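Local structure of uncharacterized SnoaL-like protein (Burkholderia thailandensis E264, 3H3H) at residues Gly53-Gly57 and Lys58-Gly62; Val61-Tyr64 and Trp65-Ala68. The protein is of unknown function but belongs to the SnoaL-like family of the NTF2 superfamily, whose cone-like alpha+beta fold often encloses a ligand pocket. One frame throughout, in Å; residues are numbered along the deposited sequence.

Contact 1. Residues Gly53-Gly57 and Lys58-Gly62; sequences GRLRG and KEQVG
Gln60 reaches back from the first turn of a helix to the strand that leads into it, and its OE1 accepts a hydrogen bond from Arg56 N. This is a tight strand-to-helix junction in the NTF2-like fold. Strand 54-56 ends, Gly57 takes the N-cap position, and helix 58-71 starts at once. The short axes of strand 54-56 and helix 58-62 run at 134° to each other and pass 6.8 Å apart, so the chain turns sharply back. The bond from Arg56 N to Gln60 OE1 is 3.0 Å long and nearly straight, 174° at the hydrogen, with the donor in the carbonyl plane of the amide. An extended chain makes this possible: Gln60 CG lies opposite the backbone N (chi1 178°), and the amide is carried out to the strand. The next carbonyl, Arg56 O, is served by a water that donates to it over 2.7 Å. The same water accepts from Gln60 N at 2.8 Å. One water therefore satisfies a strand carbonyl and a first-turn helix amide together. Gly57 O accepts the first helical bond, from Val61 N at 2.9 Å. Gly62 N continues the series by bonding to Lys58 O. Lys58 points away from the strand, and its NZ is bound by the carbonyls of Leu30 and Tyr33. On the other edge of the strand, Gly53, Leu55 and Gly57 pair through their backbones with strand 37-40. The Leu55 side chain runs roughly perpendicular to that of Gln60, and its CD2 methyl lies 3.4 Å from the amide carbon Gln60 CD. Nearer the backbone, Leu55 CB makes an apolar contact with Val61 CG2 at 3.7 Å.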
loop_
_atom_site.group_PDB
_atom_site.type_symbol
_atom_site.label_atom_id
_atom_site.label_comp_id
_atom_site.label_asym_id
_atom_site.label_seq_id
_atom_site.Cartn_x
_atom_site.Cartn_y
_atom_site.Cartn_z
ATOM N N GLY B 53 16.274 -2.442 -1.354
ATOM C CA GLY B 53 15.478 -1.319 -0.857
ATOM C C GLY B 53 15.014 -1.487 0.569
ATOM O O GLY B 53 14.125 -0.774 0.980
ATOM N N ARG B 54 15.653 -2.384 1.326
ATOM C CA ARG B 54 15.206 -2.694 2.694
ATOM C C ARG B 54 16.259 -2.344 3.753
ATOM O O ARG B 54 17.469 -2.537 3.564
ATOM C CB ARG B 54 14.861 -4.191 2.782
ATOM C CG ARG B 54 13.627 -4.589 1.934
ATOM C CD ARG B 54 13.191 -6.070 2.171
ATOM N NE ARG B 54 13.828 -6.994 1.239
ATOM C CZ ARG B 54 13.448 -7.173 -0.027
ATOM N NH1 ARG B 54 12.436 -6.475 -0.535
ATOM N NH2 ARG B 54 14.097 -8.042 -0.799
ATOM N N LEU B 55 15.777 -1.836 4.859
ATOM C CA LEU B 55 16.559 -1.588 6.040
ATOM C C LEU B 55 15.685 -2.142 7.167
ATOM O O LEU B 55 14.505 -2.298 6.992
ATOM C CB LEU B 55 16.805 -0.111 6.227
ATOM C CG LEU B 55 17.737 0.627 5.246
ATOM C CD1 LEU B 55 17.626 2.087 5.519
ATOM C CD2 LEU B 55 19.141 0.102 5.383
ATOM N N ARG B 56 16.293 -2.411 8.318
ATOM C CA ARG B 56 15.579 -2.991 9.453
ATOM C C ARG B 56 16.013 -2.387 10.754
ATOM O O ARG B 56 17.188 -2.173 10.990
ATOM C CB ARG B 56 15.831 -4.490 9.525
ATOM C CG ARG B 56 15.111 -5.226 10.603
ATOM C CD ARG B 56 15.315 -6.749 10.450
ATOM N NE ARG B 56 14.385 -7.473 11.292
ATOM C CZ ARG B 56 13.387 -8.255 10.890
ATOM N NH1 ARG B 56 13.171 -8.526 9.609
ATOM N NH2 ARG B 56 12.626 -8.815 11.816
ATOM N N GLY B 57 15.038 -2.132 11.610
ATOM C CA GLY B 57 15.312 -1.726 12.964
ATOM C C GLY B 57 15.422 -0.245 13.171
ATOM O O GLY B 57 15.746 0.524 12.251
ATOM N N LYS B 58 15.208 0.156 14.426
ATOM C CA LYS B 58 15.198 1.581 14.762
ATOM C C LYS B 58 16.569 2.264 14.662
ATOM O O LYS B 58 16.620 3.428 14.295
ATOM C CB LYS B 58 14.602 1.771 16.152
ATOM C CG LYS B 58 13.146 1.344 16.223
ATOM C CD LYS B 58 12.468 1.777 17.526
ATOM C CE LYS B 58 11.037 1.562 17.494
ATOM N NZ LYS B 58 10.225 1.926 18.749
ATOM N N GLU B 59 17.666 1.562 14.964
ATOM C CA GLU B 59 18.985 2.165 14.887
ATOM C C GLU B 59 19.255 2.448 13.419
ATOM O O GLU B 59 19.566 3.577 13.029
ATOM C CB GLU B 59 20.066 1.236 15.468
ATOM C CG GLU B 59 21.507 1.730 15.202
ATOM C CD GLU B 59 22.595 0.737 15.644
ATOM O OE1 GLU B 59 22.332 -0.488 15.735
ATOM O OE2 GLU B 59 23.730 1.186 15.898
ATOM N N GLN B 60 19.073 1.419 12.604
ATOM C CA GLN B 60 19.492 1.525 11.205
ATOM C C GLN B 60 18.567 2.473 10.436
ATOM O O GLN B 60 19.017 3.373 9.728
ATOM C CB GLN B 60 19.536 0.162 10.533
ATOM C CG GLN B 60 19.922 0.276 9.107
ATOM C CD GLN B 60 20.122 -1.054 8.445
ATOM O OE1 GLN B 60 19.199 -1.880 8.377
ATOM N NE2 GLN B 60 21.326 -1.267 7.916
ATOM N N VAL B 61 17.264 2.245 10.550
ATOM C CA VAL B 61 16.302 3.089 9.832
ATOM C C VAL B 61 16.259 4.485 10.429
ATOM O O VAL B 61 16.283 5.462 9.697
ATOM C CB VAL B 61 14.897 2.456 9.806
ATOM C CG1 VAL B 61 13.961 3.404 9.039
ATOM C CG2 VAL B 61 14.943 1.067 9.148
ATOM N N GLY B 62 16.311 4.571 11.755
ATOM C CA GLY B 62 16.322 5.842 12.476
ATOM C C GLY B 62 17.478 6.735 12.070
ATOM O O GLY B 62 17.287 7.934 12.036
HETATM O O HOH W 1 18.557 -1.289 13.203
#

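Contact 2. Residues Val61-Tyr64 and Trp65-Ala68; sequences VGAY and WREA
Val61 CG1 sits over one face of the Trp65 indole, one helical turn further on in helix 58-71. It makes a CH-pi contact 3.6 Å from the centroid of the six-membered ring, 26° off the ring normal. Val61 CG1 lies 3.3 Å from both Trp65 CE2 and Trp65 CZ2, so it sits toward the rim of the ring. The valine and the indole leave the helix in the same direction. With CG opposite the carbonyl carbon (chi1 -64°), the indole runs back along the helix toward Val61. Four backbone bonds of the i to i+4 kind fix the spacing beneath. They include Trp65 N to Val61 O at 3.1 Å and Arg66 N to Gly62 O at 2.8 Å. Arg66 bends at chi3, which brings its guanidinium over Gly62 O and its NH1 to 3.5 Å from Ala63 CA. Further out, Trp21 and Tyr33 meet the Trp65 ring edge-to-face, and Leu26, Ile29 and Leu30 of helix 26-30 touch the Trp65 side chain. An unidentified ligand lies about 3 Å from that side chain. The setting is aliphatic and aromatic, consistent with Trp65 offering an aromatic surface to the bound ligand.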
loop_
_atom_site.group_PDB
_atom_site.type_symbol
_atom_site.label_atom_id
_atom_site.label_comp_id
_atom_site.label_asym_id
_atom_site.label_seq_id
_atom_site.Cartn_x
_atom_site.Cartn_y
_atom_site.Cartn_z
ATOM N N VAL B 61 17.264 2.245 10.550
ATOM C CA VAL B 61 16.302 3.089 9.832
ATOM C C VAL B 61 16.259 4.485 10.429
ATOM O O VAL B 61 16.283 5.462 9.697
ATOM C CB VAL B 61 14.897 2.456 9.806
ATOM C CG1 VAL B 61 13.961 3.404 9.039
ATOM C CG2 VAL B 61 14.943 1.067 9.148
ATOM N N GLY B 62 16.311 4.571 11.755
ATOM C CA GLY B 62 16.322 5.842 12.476
ATOM C C GLY B 62 17.478 6.735 12.070
ATOM O O GLY B 62 17.287 7.934 12.036
ATOM N N ALA B 63 18.652 6.149 11.787
ATOM C CA ALA B 63 19.839 6.922 11.382
ATOM C C ALA B 63 19.537 7.706 10.116
ATOM O O ALA B 63 19.918 8.853 9.988
ATOM C CB ALA B 63 21.053 6.000 11.204
ATOM N N TYR B 64 18.849 7.058 9.193
ATOM C CA TYR B 64 18.476 7.706 7.948
ATOM C C TYR B 64 17.434 8.769 8.174
ATOM O O TYR B 64 17.521 9.880 7.645
ATOM C CB TYR B 64 17.986 6.687 6.936
ATOM C CG TYR B 64 19.170 5.975 6.280
ATOM C CD1 TYR B 64 19.889 6.572 5.265
ATOM C CD2 TYR B 64 19.595 4.716 6.744
ATOM C CE1 TYR B 64 20.999 5.926 4.708
ATOM C CE2 TYR B 64 20.672 4.069 6.184
ATOM C CZ TYR B 64 21.367 4.660 5.180
ATOM O OH TYR B 64 22.437 3.969 4.660
ATOM N N TRP B 65 16.421 8.437 8.954
ATOM C CA TRP B 65 15.404 9.442 9.218
ATOM C C TRP B 65 15.946 10.663 9.962
ATOM O O TRP B 65 15.492 11.808 9.698
ATOM C CB TRP B 65 14.229 8.811 9.959
ATOM C CG TRP B 65 13.522 7.766 9.136
ATOM C CD1 TRP B 65 13.774 7.460 7.832
ATOM C CD2 TRP B 65 12.491 6.892 9.583
ATOM N NE1 TRP B 65 12.954 6.460 7.424
ATOM C CE2 TRP B 65 12.126 6.109 8.474
ATOM C CE3 TRP B 65 11.809 6.726 10.805
ATOM C CZ2 TRP B 65 11.172 5.133 8.549
ATOM C CZ3 TRP B 65 10.836 5.773 10.894
ATOM C CH2 TRP B 65 10.519 4.982 9.759
ATOM N N ARG B 66 16.852 10.428 10.916
ATOM C CA ARG B 66 17.507 11.467 11.654
ATOM C C ARG B 66 18.209 12.393 10.677
ATOM O O ARG B 66 18.071 13.622 10.785
ATOM C CB ARG B 66 18.460 10.892 12.707
ATOM C CG ARG B 66 19.158 11.908 13.624
ATOM C CD ARG B 66 20.017 11.218 14.708
ATOM N NE ARG B 66 19.196 10.313 15.480
ATOM C CZ ARG B 66 19.205 8.984 15.398
ATOM N NH1 ARG B 66 20.068 8.328 14.630
ATOM N NH2 ARG B 66 18.327 8.309 16.098
ATOM N N GLU B 67 18.929 11.815 9.713
ATOM C CA GLU B 67 19.619 12.635 8.749
ATOM C C GLU B 67 18.679 13.335 7.779
ATOM O O GLU B 67 18.930 14.501 7.417
ATOM C CB GLU B 67 20.659 11.817 8.011
ATOM C CG GLU B 67 21.573 12.622 7.104
ATOM C CD GLU B 67 22.412 13.701 7.807
ATOM O OE1 GLU B 67 22.570 13.692 9.054
ATOM O OE2 GLU B 67 22.929 14.574 7.106
ATOM N N ALA B 68 17.573 12.664 7.409
ATOM C CA ALA B 68 16.536 13.309 6.593
ATOM C C ALA B 68 16.046 14.566 7.252
ATOM O O ALA B 68 15.909 15.594 6.577
ATOM C CB ALA B 68 15.356 12.420 6.377
#

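Along the chain, strand 54-56 comes first, at one outer edge of the mixed sheet within this chain. Contact 1 closes the turn at its end, where Gly57 hands over to helix 58-71. Contact 2 starts before contact 1 is finished, since both share Val61 and Gly62, and it carries on up the same helix. The two neither nest nor cross but overlap in series, with centres about 8 Å apart. They also touch directly, as Leu55 CD1 packs 3.5 Å from Tyr64 CD2. The two methyls of Val61 divide the work: CG2 meets the strand and CG1 meets Trp65. Contact 1 ties the edge strand to the helix. From contact 2, Trp65 and Arg66 reach helix 26-30, and Val61 and Trp65 touch strand 37-40.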